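Local atomic coordinates of ArCE4A (Arthrobacter sp. AW19M34-1, PDB entry 5LFZ), a protein that probably removes acetyl groups from N-acetylated polysaccharides by metal-dependent hydrolysis, as a member of carbohydrate esterase family 4. Residues A[30-35]-A[54-59]; A[139-144]-A[169-174]. All blocks are in the same frame, centred on the assembly; numbering follows the deposited sequence.

Contact 1: residues A[30-35]-A[54-59]; sequences TFDDGP and TFFVLG. With NI (nickel (II) ion), chain B.
T30, F31 and D32 pair in register with T54, F55 and F56 as parallel strands, joined through helix 39-48 in a beta-alpha-beta unit of the distorted barrel that marks the NodB-homology deacetylases. TFDDGP matches the first signature motif of this family.

Among the backbone bonds, F31 N reaches T54 O at 2.9 Å and F31 O receives F56 N in return. Beyond the paired residues, D33 N still finds F56 O at 3.1 Å, and after the chain swings aside L58 N closes on G34 O at 2.8 Å, with L58 at the N-cap of helix 59-62. A water bridges G34 and F31, accepting from G34 N and donating to F31 O. P35 follows through a cis peptide and lays CD against V57 CG1.

The apolar contacts fall on two faces. Towards helix 39-48, F31 and F55 share nearly the same first torsion (-62° and -65°), which sends both rings the same way. Their planes are 21° apart but slid, so the rings barely overlap. The centroids are 5.4 Å apart. F31 CD2 comes within 3.8 Å of F55 CE2. On the other face the F56 ring turns its edge to T30, CE1 lying 3.9 Å from T30 CB.

D32 shares that face: its OD1 sits 3.5 Å from F56 CB, the carboxylate steeply inclined to the ring, and forms a salt bridge with R120. D33, just past the paired residues, binds nickel alongside H82, H86 and three waters: OD1 ligates the ion at 2.1 Å, while OD2 accepts a hydrogen bond from one of the metal-bound waters.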
ATOM      1  N   THR A  30       1.424   3.374   3.357  1.00 21.27           N
ATOM      2  CA  THR A  30       1.255   2.542   2.170  1.00 22.75           C
ATOM      3  C   THR A  30       1.997   3.146   0.978  1.00 21.46           C
ATOM      4  O   THR A  30       2.126   4.372   0.852  1.00 20.31           O
ATOM      5  CB  THR A  30      -0.247   2.320   1.816  1.00 19.77           C
ATOM      6  OG1 THR A  30      -0.835   3.539   1.351  1.00 22.29           O
ATOM      7  CG2 THR A  30      -1.031   1.808   3.028  1.00 21.26           C
ATOM      8  N   PHE A  31       2.512   2.271   0.121  1.00 18.99           N
ATOM      9  CA  PHE A  31       3.314   2.684  -1.029  1.00 18.98           C
ATOM     10  C   PHE A  31       2.804   2.022  -2.299  1.00 23.88           C
ATOM     11  O   PHE A  31       2.731   0.794  -2.369  1.00 21.77           O
ATOM     12  CB  PHE A  31       4.784   2.328  -0.823  1.00 22.04           C
ATOM     13  CG  PHE A  31       5.419   3.003   0.361  1.00 25.24           C
ATOM     14  CD1 PHE A  31       5.970   4.270   0.243  1.00 23.60           C
ATOM     15  CD2 PHE A  31       5.462   2.370   1.594  1.00 24.05           C
ATOM     16  CE1 PHE A  31       6.557   4.881   1.328  1.00 24.98           C
ATOM     17  CE2 PHE A  31       6.044   2.981   2.683  1.00 23.91           C
ATOM     18  CZ  PHE A  31       6.591   4.237   2.552  1.00 26.09           C
ATOM     19  N   ASP A  32       2.455   2.828  -3.299  1.00 21.20           N
ATOM     20  CA  ASP A  32       1.908   2.313  -4.558  1.00 20.81           C
ATOM     21  C   ASP A  32       2.928   2.269  -5.676  1.00 24.19           C
ATOM     22  O   ASP A  32       3.879   3.057  -5.684  1.00 21.70           O
ATOM     23  CB  ASP A  32       0.749   3.180  -5.059  1.00 23.10           C
ATOM     24  CG  ASP A  32      -0.528   2.964  -4.299  1.00 23.73           C
ATOM     25  OD1 ASP A  32      -0.511   2.276  -3.261  1.00 24.24           O
ATOM     26  OD2 ASP A  32      -1.558   3.516  -4.748  1.00 26.52           O
ATOM     27  N   ASP A  33       2.682   1.364  -6.628  1.00 21.45           N
ATOM     28  CA  ASP A  33       3.253   1.396  -7.987  1.00 23.42           C
ATOM     29  C   ASP A  33       4.621   0.738  -8.098  1.00 25.05           C
ATOM     30  O   ASP A  33       5.211   0.710  -9.187  1.00 28.18           O
ATOM     31  CB  ASP A  33       3.382   2.825  -8.532  1.00 26.60           C
ATOM     32  CG  ASP A  33       2.052   3.507  -8.810  1.00 28.30           C
ATOM     33  OD1 ASP A  33       0.979   2.955  -8.506  1.00 28.86           O
ATOM     34  OD2 ASP A  33       2.097   4.640  -9.324  1.00 32.33           O
ATOM     35  N   GLY A  34       5.146   0.242  -6.985  1.00 21.50           N
ATOM     36  CA  GLY A  34       6.388  -0.505  -7.007  1.00 22.90           C
ATOM     37  C   GLY A  34       6.145  -1.955  -7.377  1.00 21.77           C
ATOM     38  O   GLY A  34       5.045  -2.315  -7.798  1.00 26.80           O
ATOM     39  N   PRO A  35       7.171  -2.799  -7.238  1.00 19.89           N
ATOM     40  CA  PRO A  35       8.536  -2.449  -6.824  1.00 24.11           C
ATOM     41  C   PRO A  35       9.326  -1.741  -7.926  1.00 24.37           C
ATOM     42  O   PRO A  35       8.968  -1.791  -9.108  1.00 22.82           O
ATOM     43  CB  PRO A  35       9.154  -3.805  -6.493  1.00 27.88           C
ATOM     44  CG  PRO A  35       8.394  -4.771  -7.350  1.00 28.48           C
ATOM     45  CD  PRO A  35       6.999  -4.250  -7.437  1.00 23.11           C
ATOM     46  N   THR A  54       2.722  -1.265   3.940  1.00 21.10           N
ATOM     47  CA  THR A  54       1.953  -2.060   2.991  1.00 22.44           C
ATOM     48  C   THR A  54       2.285  -1.579   1.587  1.00 19.17           C
ATOM     49  O   THR A  54       2.213  -0.382   1.299  1.00 21.59           O
ATOM     50  CB  THR A  54       0.451  -1.945   3.264  1.00 18.82           C
ATOM     51  OG1 THR A  54       0.205  -2.279   4.634  1.00 20.22           O
ATOM     52  CG2 THR A  54      -0.355  -2.881   2.352  1.00 21.40           C
ATOM     53  N   PHE A  55       2.681  -2.514   0.734  1.00 20.28           N
ATOM     54  CA  PHE A  55       3.096  -2.200  -0.621  1.00 18.99           C
ATOM     55  C   PHE A  55       2.065  -2.694  -1.613  1.00 20.86           C
ATOM     56  O   PHE A  55       1.857  -3.897  -1.748  1.00 20.34           O
ATOM     57  CB  PHE A  55       4.468  -2.822  -0.915  1.00 18.45           C
ATOM     58  CG  PHE A  55       5.579  -2.256  -0.076  1.00 17.86           C
ATOM     59  CD1 PHE A  55       5.888  -2.800   1.162  1.00 23.03           C
ATOM     60  CD2 PHE A  55       6.305  -1.164  -0.525  1.00 21.38           C
ATOM     61  CE1 PHE A  55       6.909  -2.266   1.935  1.00 24.42           C
ATOM     62  CE2 PHE A  55       7.327  -0.631   0.241  1.00 24.51           C
ATOM     63  CZ  PHE A  55       7.628  -1.185   1.477  1.00 22.47           C
ATOM     64  N   PHE A  56       1.383  -1.770  -2.278  1.00 20.52           N
ATOM     65  CA  PHE A  56       0.448  -2.149  -3.326  1.00 21.75           C
ATOM     66  C   PHE A  56       1.200  -2.218  -4.646  1.00 17.58           C
ATOM     67  O   PHE A  56       1.477  -1.202  -5.284  1.00 21.41           O
ATOM     68  CB  PHE A  56      -0.719  -1.179  -3.381  1.00 20.69           C
ATOM     69  CG  PHE A  56      -1.613  -1.276  -2.186  1.00 19.84           C
ATOM     70  CD1 PHE A  56      -1.429  -0.453  -1.086  1.00 23.57           C
ATOM     71  CD2 PHE A  56      -2.617  -2.230  -2.143  1.00 18.97           C
ATOM     72  CE1 PHE A  56      -2.249  -0.557   0.021  1.00 20.42           C
ATOM     73  CE2 PHE A  56      -3.446  -2.338  -1.044  1.00 23.30           C
ATOM     74  CZ  PHE A  56      -3.259  -1.511   0.047  1.00 21.66           C
ATOM     75  N   VAL A  57       1.537  -3.439  -5.045  1.00 19.00           N
ATOM     76  CA  VAL A  57       2.488  -3.638  -6.129  1.00 22.71           C
ATOM     77  C   VAL A  57       1.830  -3.793  -7.498  1.00 26.11           C
ATOM     78  O   VAL A  57       0.719  -4.314  -7.625  1.00 25.45           O
ATOM     79  CB  VAL A  57       3.374  -4.868  -5.862  1.00 20.61           C
ATOM     80  CG1 VAL A  57       4.215  -4.651  -4.630  1.00 23.63           C
ATOM     81  CG2 VAL A  57       2.524  -6.147  -5.714  1.00 20.63           C
ATOM     82  N   LEU A  58       2.532  -3.323  -8.520  1.00 22.36           N
ATOM     83  CA  LEU A  58       2.115  -3.532  -9.902  1.00 23.76           C
ATOM     84  C   LEU A  58       2.630  -4.871 -10.408  1.00 24.80           C
ATOM     85  O   LEU A  58       3.831  -5.113 -10.385  1.00 26.05           O
ATOM     86  CB  LEU A  58       2.623  -2.402 -10.799  1.00 27.14           C
ATOM     87  CG  LEU A  58       1.802  -1.119 -10.752  1.00 30.47           C
ATOM     88  CD1 LEU A  58       2.502  -0.003 -11.516  1.00 29.99           C
ATOM     89  CD2 LEU A  58       0.418  -1.371 -11.331  1.00 28.86           C
ATOM     90  N   GLY A  59       1.727  -5.736 -10.863  1.00 24.17           N
ATOM     91  CA  GLY A  59       2.104  -7.066 -11.297  1.00 24.15           C
ATOM     92  C   GLY A  59       3.202  -7.082 -12.345  1.00 26.85           C
ATOM     93  O   GLY A  59       4.091  -7.932 -12.305  1.00 29.54           O
TER
HETATM   94 NI    NI B 301      -0.916   3.756  -8.629  0.54 22.68          NI
HETATM   95  O   HOH W   1       4.347  -0.396  -4.285  1.00 23.91           O
HETATM   96  O   HOH W   2      -1.280   4.839  -7.061  1.00 36.74           O
HETATM   97  O   HOH W   3      -0.188   5.624  -9.230  1.00 31.16           O
HETATM   98  O   HOH W   4      -2.869   4.647  -8.601  1.00 36.63           O

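Contact 2: residues A[139-144]-A[169-174]; sequences VLWDVD and IILMHD
In the parallel sheet of the deacetylase barrel, the short strand 143-144 runs beside strand 168-173, V143 opposite I170 and D144 opposite L171. The turn leading in is gripped at I169: its N-H bonds D142 OD1 at 2.7 Å, on the syn side and 30° out of the carboxylate plane, while its carbonyl oxygen takes two donors, D142 N and V143 N, both at 3.3 Å. D142 OD2 turns to S168 OG. Further along, L171 N meets V143 O almost straight on at 2.8 Å.

L171 makes the contact with the indole of W141. With its CG trans to the backbone N (172°), it sets CD2 over one face of the ring system, 3.7 Å from the centroid of the six-membered ring, a CH-pi contact. D144 lies alongside, OD1 3.8 Å from L171 CD2; this oxygen is held by L146 N and W148 NE1. At the other end, I169 CD1 meets V139 CG1 at 3.9 Å, and CG2 packs on L140 O.

V143 and I170 point to helix 153-163, touching E163 and A160; I169 and V139 meet helix 200-203, and strand 26-32 is the other neighbour of strand 168-173.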
ATOM      1  N   VAL A 139      -8.804  -1.253  -0.812  1.00 26.09           N
ATOM      2  CA  VAL A 139      -8.231  -0.347   0.169  1.00 23.20           C
ATOM      3  C   VAL A 139      -7.807   0.963  -0.484  1.00 25.80           C
ATOM      4  O   VAL A 139      -6.888   0.995  -1.301  1.00 26.18           O
ATOM      5  CB  VAL A 139      -7.031  -0.987   0.886  1.00 23.81           C
ATOM      6  CG1 VAL A 139      -6.441  -0.023   1.910  1.00 25.53           C
ATOM      7  CG2 VAL A 139      -7.454  -2.311   1.537  1.00 24.95           C
ATOM      8  N   LEU A 140      -8.505   2.034  -0.134  1.00 22.07           N
ATOM      9  CA  LEU A 140      -8.147   3.366  -0.610  1.00 24.75           C
ATOM     10  C   LEU A 140      -7.282   4.044   0.442  1.00 23.35           C
ATOM     11  O   LEU A 140      -6.353   3.429   0.965  1.00 24.41           O
ATOM     12  CB  LEU A 140      -9.395   4.195  -0.925  1.00 28.78           C
ATOM     13  CG  LEU A 140     -10.196   3.804  -2.178  1.00 37.11           C
ATOM     14  CD1 LEU A 140      -9.286   3.595  -3.379  1.00 38.00           C
ATOM     15  CD2 LEU A 140     -11.036   2.573  -1.941  1.00 44.37           C
ATOM     16  N   TRP A 141      -7.591   5.300   0.755  1.00 23.22           N
ATOM     17  CA  TRP A 141      -6.762   6.108   1.649  1.00 25.76           C
ATOM     18  C   TRP A 141      -7.517   7.348   2.117  1.00 26.22           C
ATOM     19  O   TRP A 141      -8.479   7.774   1.478  1.00 27.12           O
ATOM     20  CB  TRP A 141      -5.470   6.538   0.942  1.00 22.04           C
ATOM     21  CG  TRP A 141      -5.736   7.370  -0.286  1.00 22.40           C
ATOM     22  CD1 TRP A 141      -5.871   8.736  -0.348  1.00 21.73           C
ATOM     23  CD2 TRP A 141      -5.912   6.890  -1.620  1.00 25.20           C
ATOM     24  NE1 TRP A 141      -6.122   9.127  -1.641  1.00 28.44           N
ATOM     25  CE2 TRP A 141      -6.153   8.012  -2.442  1.00 24.54           C
ATOM     26  CE3 TRP A 141      -5.889   5.616  -2.204  1.00 24.11           C
ATOM     27  CZ2 TRP A 141      -6.359   7.900  -3.817  1.00 28.39           C
ATOM     28  CZ3 TRP A 141      -6.098   5.508  -3.567  1.00 25.30           C
ATOM     29  CH2 TRP A 141      -6.330   6.640  -4.359  1.00 28.84           C
ATOM     30  N   ASP A 142      -7.073   7.951   3.213  1.00 25.46           N
ATOM     31  CA  ASP A 142      -7.680   9.208   3.632  1.00 26.01           C
ATOM     32  C   ASP A 142      -6.658  10.339   3.601  1.00 26.59           C
ATOM     33  O   ASP A 142      -7.025  11.507   3.657  1.00 28.85           O
ATOM     34  CB  ASP A 142      -8.318   9.076   5.020  1.00 26.96           C
ATOM     35  CG  ASP A 142      -7.305   8.828   6.112  1.00 30.09           C
ATOM     36  OD1 ASP A 142      -6.297   8.149   5.846  1.00 30.64           O
ATOM     37  OD2 ASP A 142      -7.522   9.310   7.246  1.00 34.18           O
ATOM     38  N   VAL A 143      -5.379   9.987   3.499  1.00 24.83           N
ATOM     39  CA  VAL A 143      -4.320  10.987   3.382  1.00 24.98           C
ATOM     40  C   VAL A 143      -3.521  10.781   2.105  1.00 27.39           C
ATOM     41  O   VAL A 143      -2.785   9.806   1.977  1.00 24.57           O
ATOM     42  CB  VAL A 143      -3.349  10.948   4.576  1.00 22.32           C
ATOM     43  CG1 VAL A 143      -2.261  12.007   4.402  1.00 23.64           C
ATOM     44  CG2 VAL A 143      -4.098  11.144   5.883  1.00 24.96           C
ATOM     45  N   ASP A 144      -3.681  11.703   1.162  1.00 24.98           N
ATOM     46  CA  ASP A 144      -2.905  11.693  -0.071  1.00 23.58           C
ATOM     47  C   ASP A 144      -1.722  12.651   0.072  1.00 22.58           C
ATOM     48  O   ASP A 144      -1.908  13.868   0.109  1.00 25.36           O
ATOM     49  CB  ASP A 144      -3.785  12.097  -1.257  1.00 30.09           C
ATOM     50  CG  ASP A 144      -3.062  12.019  -2.592  1.00 32.09           C
ATOM     51  OD1 ASP A 144      -1.843  11.755  -2.624  1.00 28.74           O
ATOM     52  OD2 ASP A 144      -3.725  12.243  -3.625  1.00 35.09           O
ATOM     53  N   ILE A 169      -4.891   5.958   6.690  1.00 22.04           N
ATOM     54  CA  ILE A 169      -4.122   5.250   5.681  1.00 20.09           C
ATOM     55  C   ILE A 169      -3.422   6.285   4.809  1.00 21.82           C
ATOM     56  O   ILE A 169      -4.078   7.067   4.125  1.00 22.99           O
ATOM     57  CB  ILE A 169      -5.011   4.350   4.809  1.00 20.88           C
ATOM     58  CG1 ILE A 169      -5.709   3.289   5.670  1.00 23.81           C
ATOM     59  CG2 ILE A 169      -4.193   3.714   3.693  1.00 23.02           C
ATOM     60  CD1 ILE A 169      -6.715   2.446   4.906  1.00 27.03           C
ATOM     61  N   ILE A 170      -2.096   6.289   4.836  1.00 22.05           N
ATOM     62  CA  ILE A 170      -1.328   7.304   4.125  1.00 20.12           C
ATOM     63  C   ILE A 170      -0.870   6.776   2.774  1.00 21.94           C
ATOM     64  O   ILE A 170      -0.233   5.726   2.706  1.00 22.74           O
ATOM     65  CB  ILE A 170      -0.104   7.753   4.941  1.00 22.10           C
ATOM     66  CG1 ILE A 170      -0.541   8.239   6.327  1.00 29.06           C
ATOM     67  CG2 ILE A 170       0.671   8.834   4.192  1.00 24.83           C
ATOM     68  CD1 ILE A 170       0.609   8.698   7.193  1.00 36.04           C
ATOM     69  N   LEU A 171      -1.218   7.497   1.709  1.00 18.81           N
ATOM     70  CA  LEU A 171      -0.818   7.140   0.345  1.00 19.41           C
ATOM     71  C   LEU A 171       0.485   7.807  -0.069  1.00 18.54           C
ATOM     72  O   LEU A 171       0.587   9.034  -0.096  1.00 22.53           O
ATOM     73  CB  LEU A 171      -1.916   7.518  -0.658  1.00 21.41           C
ATOM     74  CG  LEU A 171      -1.562   7.368  -2.143  1.00 23.76           C
ATOM     75  CD1 LEU A 171      -1.380   5.907  -2.518  1.00 23.93           C
ATOM     76  CD2 LEU A 171      -2.625   8.016  -3.023  1.00 24.13           C
ATOM     77  N   MET A 172       1.471   6.979  -0.393  1.00 21.87           N
ATOM     78  CA  MET A 172       2.712   7.420  -1.002  1.00 19.74           C
ATOM     79  C   MET A 172       3.035   6.506  -2.171  1.00 19.60           C
ATOM     80  O   MET A 172       2.380   5.474  -2.363  1.00 20.25           O
ATOM     81  CB  MET A 172       3.853   7.416   0.011  1.00 24.08           C
ATOM     82  CG  MET A 172       3.694   8.462   1.092  1.00 23.34           C
ATOM     83  SD  MET A 172       4.843   8.191   2.447  1.00 25.66           S
ATOM     84  CE  MET A 172       4.147   6.706   3.168  1.00 24.62           C
ATOM     85  N   HIS A 173       4.040   6.892  -2.946  1.00 22.21           N
ATOM     86  CA  HIS A 173       4.434   6.141  -4.124  1.00 22.83           C
ATOM     87  C   HIS A 173       5.884   5.716  -4.079  1.00 24.34           C
ATOM     88  O   HIS A 173       6.794   6.515  -3.839  1.00 24.95           O
ATOM     89  CB  HIS A 173       4.155   6.952  -5.388  1.00 23.36           C
ATOM     90  CG  HIS A 173       2.695   7.140  -5.649  1.00 24.91           C
ATOM     91  ND1 HIS A 173       1.921   8.026  -4.935  1.00 22.65           N
ATOM     92  CD2 HIS A 173       1.857   6.509  -6.507  1.00 26.43           C
ATOM     93  CE1 HIS A 173       0.668   7.947  -5.355  1.00 26.18           C
ATOM     94  NE2 HIS A 173       0.605   7.040  -6.311  1.00 27.78           N
ATOM     95  N   ASP A 174       6.067   4.423  -4.300  1.00 25.20           N
ATOM     96  CA  ASP A 174       7.368   3.813  -4.474  1.00 33.01           C
ATOM     97  C   ASP A 174       7.775   3.893  -5.952  1.00 33.92           C
ATOM     98  O   ASP A 174       7.886   2.875  -6.639  1.00 39.80           O
ATOM     99  CB  ASP A 174       7.307   2.361  -3.989  1.00 34.99           C
ATOM    100  CG  ASP A 174       8.636   1.658  -4.066  1.00 42.44           C
ATOM    101  OD1 ASP A 174       9.671   2.335  -4.268  1.00 39.82           O
ATOM    102  OD2 ASP A 174       8.629   0.414  -3.936  1.00 35.43           O
TER

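In the fold
Contacts 1 and 2 lie side by side in one sheet, their centres 11 Å apart, because strands 26-32 and 168-173 are neighbours. T30 OG1 approaches I170 O at 2.6 Å, a probable hydrogen bond, and D32 N does the same with M172 O at 2.8 Å. Towards the nickel, D32 OD2 packs on L171 CD1 at 3.3 Å and D33 OD2 lies 3.4 Å from H173 CD2. The L171 side chain is about 6 Å from the ion, so residues from both contacts line the metal centre. R120 also reaches both, through D32 in contact 1 and the carbonyl oxygens of V139 and L140 in contact 2.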